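Local structure of protein Amuc_1100 (6KNY) at residues L94-D97 with T98-W101; F73-E76 with L77-R81. The protein is of unknown function but is probably held at a membrane by a transmembrane helix absent from the crystallised form. All blocks are in the same frame, centred on the assembly; numbering follows the deposited sequence.

In the fold
Interaction 2 comes first along the chain, as about two and a half turns of helix 70-91; interaction 1 follows, where the chain leaves that helix through the short edge strand 94-95 and coils into the brief helix 97-100. Their centres are about 14 Å apart, yet they meet directly. Arg-81, at the end of interaction 2, reaches across to interaction 1: its NH2 makes a salt bridge with Asp-97 OD1 at 3.0 Å, its NE probably bonds Ser-100 OG, and its guanidinium makes a cation-pi contact with Trp-101. Leu-77 also packs against Trp-101. One helix is thereby tied, by charge and by packing, to the chain that doubles back beside it at the edge of the mixed sheet.

Interaction 1: residues L94-D97 with T98-W101; sequences LITD and TSSW
Ser-100 N donates to Thr-96 O at 3.0 Å, an i-to-i+4 backbone bond that closes a helical turn straight after the strand, and a weaker bond runs from the same N to Asp-97 O. The hydroxyl of Ser-100 takes hold of that second carbonyl too: OG lies 2.6 Å from Asp-97 O, tilted 28° from the carbonyl plane. A chi1 of 65° sets OG between its own N and carbonyl carbon, from where it can fold back over the turn. Replacing Ser-100 by an alanine would probably cost Asp-97 O its closest donor and leave Arg-81 NE, which also bonds this hydroxyl, without that partner. On another side of the turn, Thr-96 OG1 and Thr-98 OG1 share a hydrogen bond of 2.9 Å, the two side chains slanting across each other. Asp-97 and Trp-101 run side by side, carboxylate and indole planes 71° apart, and Trp-101 CD1 comes within 3.2 Å of Asp-97 O; the carboxylate itself is engaged by Arg-81. Ile-95 supplies the apolar contact, laying CG1 3.7 Å from Ser-99 CB and CD1 3.8 Å from Ser-100 CA. Ile-95 and Ser-100 pack on helix 70-91 through Leu-84, Cys-88 and Ile-85, while Ser-99 meets Phe-142 and Val-145 of strand 141-146, so the turn sits between that helix and the sheet edge.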
loop_
_atom_site.group_PDB
_atom_site.type_symbol
_atom_site.label_atom_id
_atom_site.label_comp_id
_atom_site.label_asym_id
_atom_site.label_seq_id
_atom_site.Cartn_x
_atom_site.Cartn_y
_atom_site.Cartn_z
ATOM N N LEU A 94 -5.534 -3.338 16.744
ATOM C CA LEU A 94 -4.436 -4.288 16.814
ATOM C C LEU A 94 -3.737 -4.355 15.464
ATOM O O LEU A 94 -4.379 -4.254 14.414
ATOM C CB LEU A 94 -4.943 -5.677 17.196
ATOM C CG LEU A 94 -5.686 -5.800 18.522
ATOM C CD1 LEU A 94 -6.483 -7.111 18.574
ATOM C CD2 LEU A 94 -4.717 -5.688 19.699
ATOM N N ILE A 95 -2.419 -4.539 15.498
ATOM C CA ILE A 95 -1.631 -4.659 14.277
ATOM C C ILE A 95 -0.501 -5.636 14.540
ATOM O O ILE A 95 0.223 -5.501 15.531
ATOM C CB ILE A 95 -1.094 -3.295 13.783
ATOM C CG1 ILE A 95 -0.268 -3.471 12.508
ATOM C CG2 ILE A 95 -0.275 -2.554 14.864
ATOM C CD1 ILE A 95 -0.123 -2.182 11.744
ATOM N N THR A 96 -0.370 -6.644 13.675
ATOM C CA THR A 96 0.698 -7.610 13.882
ATOM C C THR A 96 2.031 -6.995 13.497
ATOM O O THR A 96 2.109 -6.042 12.704
ATOM C CB THR A 96 0.486 -8.889 13.064
ATOM O OG1 THR A 96 0.638 -8.611 11.666
ATOM C CG2 THR A 96 -0.904 -9.494 13.314
ATOM N N ASP A 97 3.090 -7.574 14.060
ATOM C CA ASP A 97 4.430 -7.136 13.715
ATOM C C ASP A 97 4.624 -7.153 12.211
ATOM O O ASP A 97 5.191 -6.213 11.642
ATOM C CB ASP A 97 5.474 -8.016 14.393
ATOM C CG ASP A 97 6.856 -7.408 14.328
ATOM O OD1 ASP A 97 6.955 -6.172 14.453
ATOM O OD2 ASP A 97 7.832 -8.154 14.147
ATOM N N THR A 98 4.121 -8.197 11.540
ATOM C CA THR A 98 4.336 -8.309 10.103
ATOM C C THR A 98 3.617 -7.193 9.350
ATOM O O THR A 98 4.236 -6.506 8.530
ATOM C CB THR A 98 3.906 -9.683 9.588
ATOM O OG1 THR A 98 2.519 -9.914 9.893
ATOM C CG2 THR A 98 4.790 -10.778 10.193
ATOM N N SER A 99 2.315 -6.977 9.632
ATOM C CA SER A 99 1.589 -5.854 9.025
ATOM C C SER A 99 2.328 -4.530 9.188
ATOM O O SER A 99 2.334 -3.685 8.268
ATOM C CB SER A 99 0.199 -5.705 9.637
ATOM O OG SER A 99 -0.684 -6.663 9.117
ATOM N N SER A 100 2.925 -4.310 10.364
ATOM C CA SER A 100 3.450 -2.978 10.655
ATOM C C SER A 100 4.616 -2.637 9.749
ATOM O O SER A 100 4.942 -1.461 9.612
ATOM C CB SER A 100 3.891 -2.861 12.118
ATOM O OG SER A 100 4.990 -3.722 12.390
ATOM N N TRP A 101 5.212 -3.628 9.092
ATOM C CA TRP A 101 6.308 -3.371 8.173
ATOM C C TRP A 101 5.843 -3.020 6.766
ATOM O O TRP A 101 6.688 -2.839 5.882
ATOM C CB TRP A 101 7.239 -4.576 8.118
ATOM C CG TRP A 101 8.154 -4.631 9.289
ATOM C CD1 TRP A 101 8.042 -5.445 10.389
ATOM C CD2 TRP A 101 9.328 -3.832 9.498
ATOM N NE1 TRP A 101 9.076 -5.200 11.261
ATOM C CE2 TRP A 101 9.877 -4.215 10.743
ATOM C CE3 TRP A 101 9.961 -2.827 8.757
ATOM C CZ2 TRP A 101 11.033 -3.628 11.263
ATOM C CZ3 TRP A 101 11.114 -2.245 9.275
ATOM C CH2 TRP A 101 11.633 -2.641 10.518
#

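Interaction 2: residues F73-E76 with L77-R81; sequences FQNE and LKTFR
Asn-75 O is gripped twice by Thr-79, by its backbone N at 3.1 Å and by its hydroxyl OG1 at 2.8 Å, the two donors arriving from opposite faces of the carbonyl plane. This is regular alpha-helix, part of helix 70-91, and the threonine adds a side-chain bond to the usual i-to-i+4 one. With chi1 at -61°, OG1 stands beside its own N and is thereby turned back toward the preceding turn. The neighbouring backbone bonds, Leu-77 N to Phe-73 O, Lys-78 N to Gln-74 O and Phe-80 N to Glu-76 O, carry the helix on without a break. Gln-74 and Lys-78 lie alongside each other, CG to CE, at 4.2 Å, in loose aliphatic contact, while the amide NE2 of Gln-74 bonds the carbonyls of Tyr-107 and Thr-109. Phe-73 CE2 touches Leu-77 CD2; the Phe-73 ring meets Leu-120 and Leu-124 of helix 117-134 and packs edge-to-face with Phe-104 of a loop, which Leu-77 also touches. Glu-76 stretches out beside Phe-80, its carboxylate 36° from the ring plane, and a salt bridge from OE2 to Lys-125 ties this polar end to helix 117-134. The stem of the glutamate makes a CH-pi contact: CG sits over one face of the Phe-80 ring, 3.9 Å from its centroid and displaced toward the rim, 3.5 Å from Phe-80 CE2.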
loop_
_atom_site.group_PDB
_atom_site.type_symbol
_atom_site.label_atom_id
_atom_site.label_comp_id
_atom_site.label_asym_id
_atom_site.label_seq_id
_atom_site.Cartn_x
_atom_site.Cartn_y
_atom_site.Cartn_z
ATOM N N PHE A 73 15.598 5.056 1.999
ATOM C CA PHE A 73 14.413 4.204 1.963
ATOM C C PHE A 73 14.186 3.538 3.314
ATOM O O PHE A 73 13.088 3.609 3.885
ATOM C CB PHE A 73 14.536 3.137 0.881
ATOM C CG PHE A 73 13.459 2.083 0.970
ATOM C CD1 PHE A 73 12.182 2.334 0.469
ATOM C CD2 PHE A 73 13.698 0.872 1.604
ATOM C CE1 PHE A 73 11.179 1.372 0.567
ATOM C CE2 PHE A 73 12.695 -0.090 1.700
ATOM C CZ PHE A 73 11.437 0.166 1.179
ATOM N N GLN A 74 15.220 2.875 3.835
ATOM C CA GLN A 74 15.101 2.146 5.095
ATOM C C GLN A 74 14.703 3.070 6.235
ATOM O O GLN A 74 13.889 2.706 7.094
ATOM C CB GLN A 74 16.427 1.462 5.388
ATOM C CG GLN A 74 16.362 0.330 6.348
ATOM C CD GLN A 74 17.641 -0.470 6.335
ATOM O OE1 GLN A 74 18.726 0.087 6.162
ATOM N NE2 GLN A 74 17.522 -1.784 6.481
ATOM N N ASN A 75 15.253 4.282 6.242
ATOM C CA ASN A 75 14.909 5.247 7.278
ATOM C C ASN A 75 13.463 5.714 7.119
ATOM O O ASN A 75 12.748 5.898 8.109
ATOM C CB ASN A 75 15.913 6.405 7.223
ATOM C CG ASN A 75 15.366 7.696 7.795
ATOM O OD1 ASN A 75 15.269 7.856 9.012
ATOM N ND2 ASN A 75 15.029 8.634 6.920
ATOM N N GLU A 76 12.997 5.868 5.878
ATOM C CA GLU A 76 11.589 6.200 5.655
ATOM C C GLU A 76 10.680 5.044 6.073
ATOM O O GLU A 76 9.617 5.257 6.672
ATOM C CB GLU A 76 11.359 6.561 4.185
ATOM C CG GLU A 76 9.957 7.081 3.894
ATOM C CD GLU A 76 9.749 7.407 2.418
ATOM O OE1 GLU A 76 10.345 6.720 1.556
ATOM O OE2 GLU A 76 8.999 8.361 2.123
ATOM N N LEU A 77 11.090 3.810 5.770
ATOM C CA LEU A 77 10.309 2.638 6.167
ATOM C C LEU A 77 10.123 2.565 7.686
ATOM O O LEU A 77 9.012 2.340 8.185
ATOM C CB LEU A 77 10.989 1.371 5.647
ATOM C CG LEU A 77 10.453 0.023 6.157
ATOM C CD1 LEU A 77 8.960 -0.181 5.789
ATOM C CD2 LEU A 77 11.319 -1.145 5.685
ATOM N N LYS A 78 11.222 2.738 8.414
ATOM C CA LYS A 78 11.194 2.683 9.871
ATOM C C LYS A 78 10.297 3.773 10.442
ATOM O O LYS A 78 9.508 3.529 11.354
ATOM C CB LYS A 78 12.608 2.814 10.439
ATOM C CG LYS A 78 13.268 1.486 10.771
ATOM C CD LYS A 78 14.768 1.541 10.534
ATOM C CE LYS A 78 15.355 0.147 10.379
ATOM N NZ LYS A 78 15.894 -0.375 11.664
ATOM N N THR A 79 10.426 4.978 9.899
ATOM C CA THR A 79 9.625 6.115 10.354
ATOM C C THR A 79 8.141 5.853 10.134
ATOM O O THR A 79 7.318 6.051 11.036
ATOM C CB THR A 79 10.045 7.388 9.619
ATOM O OG1 THR A 79 11.425 7.667 9.887
ATOM C CG2 THR A 79 9.169 8.575 10.037
ATOM N N PHE A 80 7.784 5.409 8.926
ATOM C CA PHE A 80 6.390 5.097 8.619
ATOM C C PHE A 80 5.863 4.014 9.546
ATOM O O PHE A 80 4.728 4.093 10.031
ATOM C CB PHE A 80 6.258 4.653 7.160
ATOM C CG PHE A 80 6.311 5.792 6.163
ATOM C CD1 PHE A 80 6.203 7.109 6.590
ATOM C CD2 PHE A 80 6.453 5.539 4.804
ATOM C CE1 PHE A 80 6.248 8.157 5.677
ATOM C CE2 PHE A 80 6.490 6.592 3.881
ATOM C CZ PHE A 80 6.387 7.893 4.319
ATOM N N ARG A 81 6.680 2.995 9.805
ATOM C CA ARG A 81 6.247 1.893 10.661
ATOM C C ARG A 81 5.971 2.385 12.075
ATOM O O ARG A 81 4.930 2.070 12.668
ATOM C CB ARG A 81 7.299 0.780 10.672
ATOM C CG ARG A 81 7.085 -0.244 11.800
ATOM C CD ARG A 81 7.813 -1.539 11.540
ATOM N NE ARG A 81 7.609 -2.506 12.617
ATOM C CZ ARG A 81 8.263 -2.491 13.777
ATOM N NH1 ARG A 81 9.168 -1.553 14.016
ATOM N NH2 ARG A 81 8.006 -3.414 14.700
#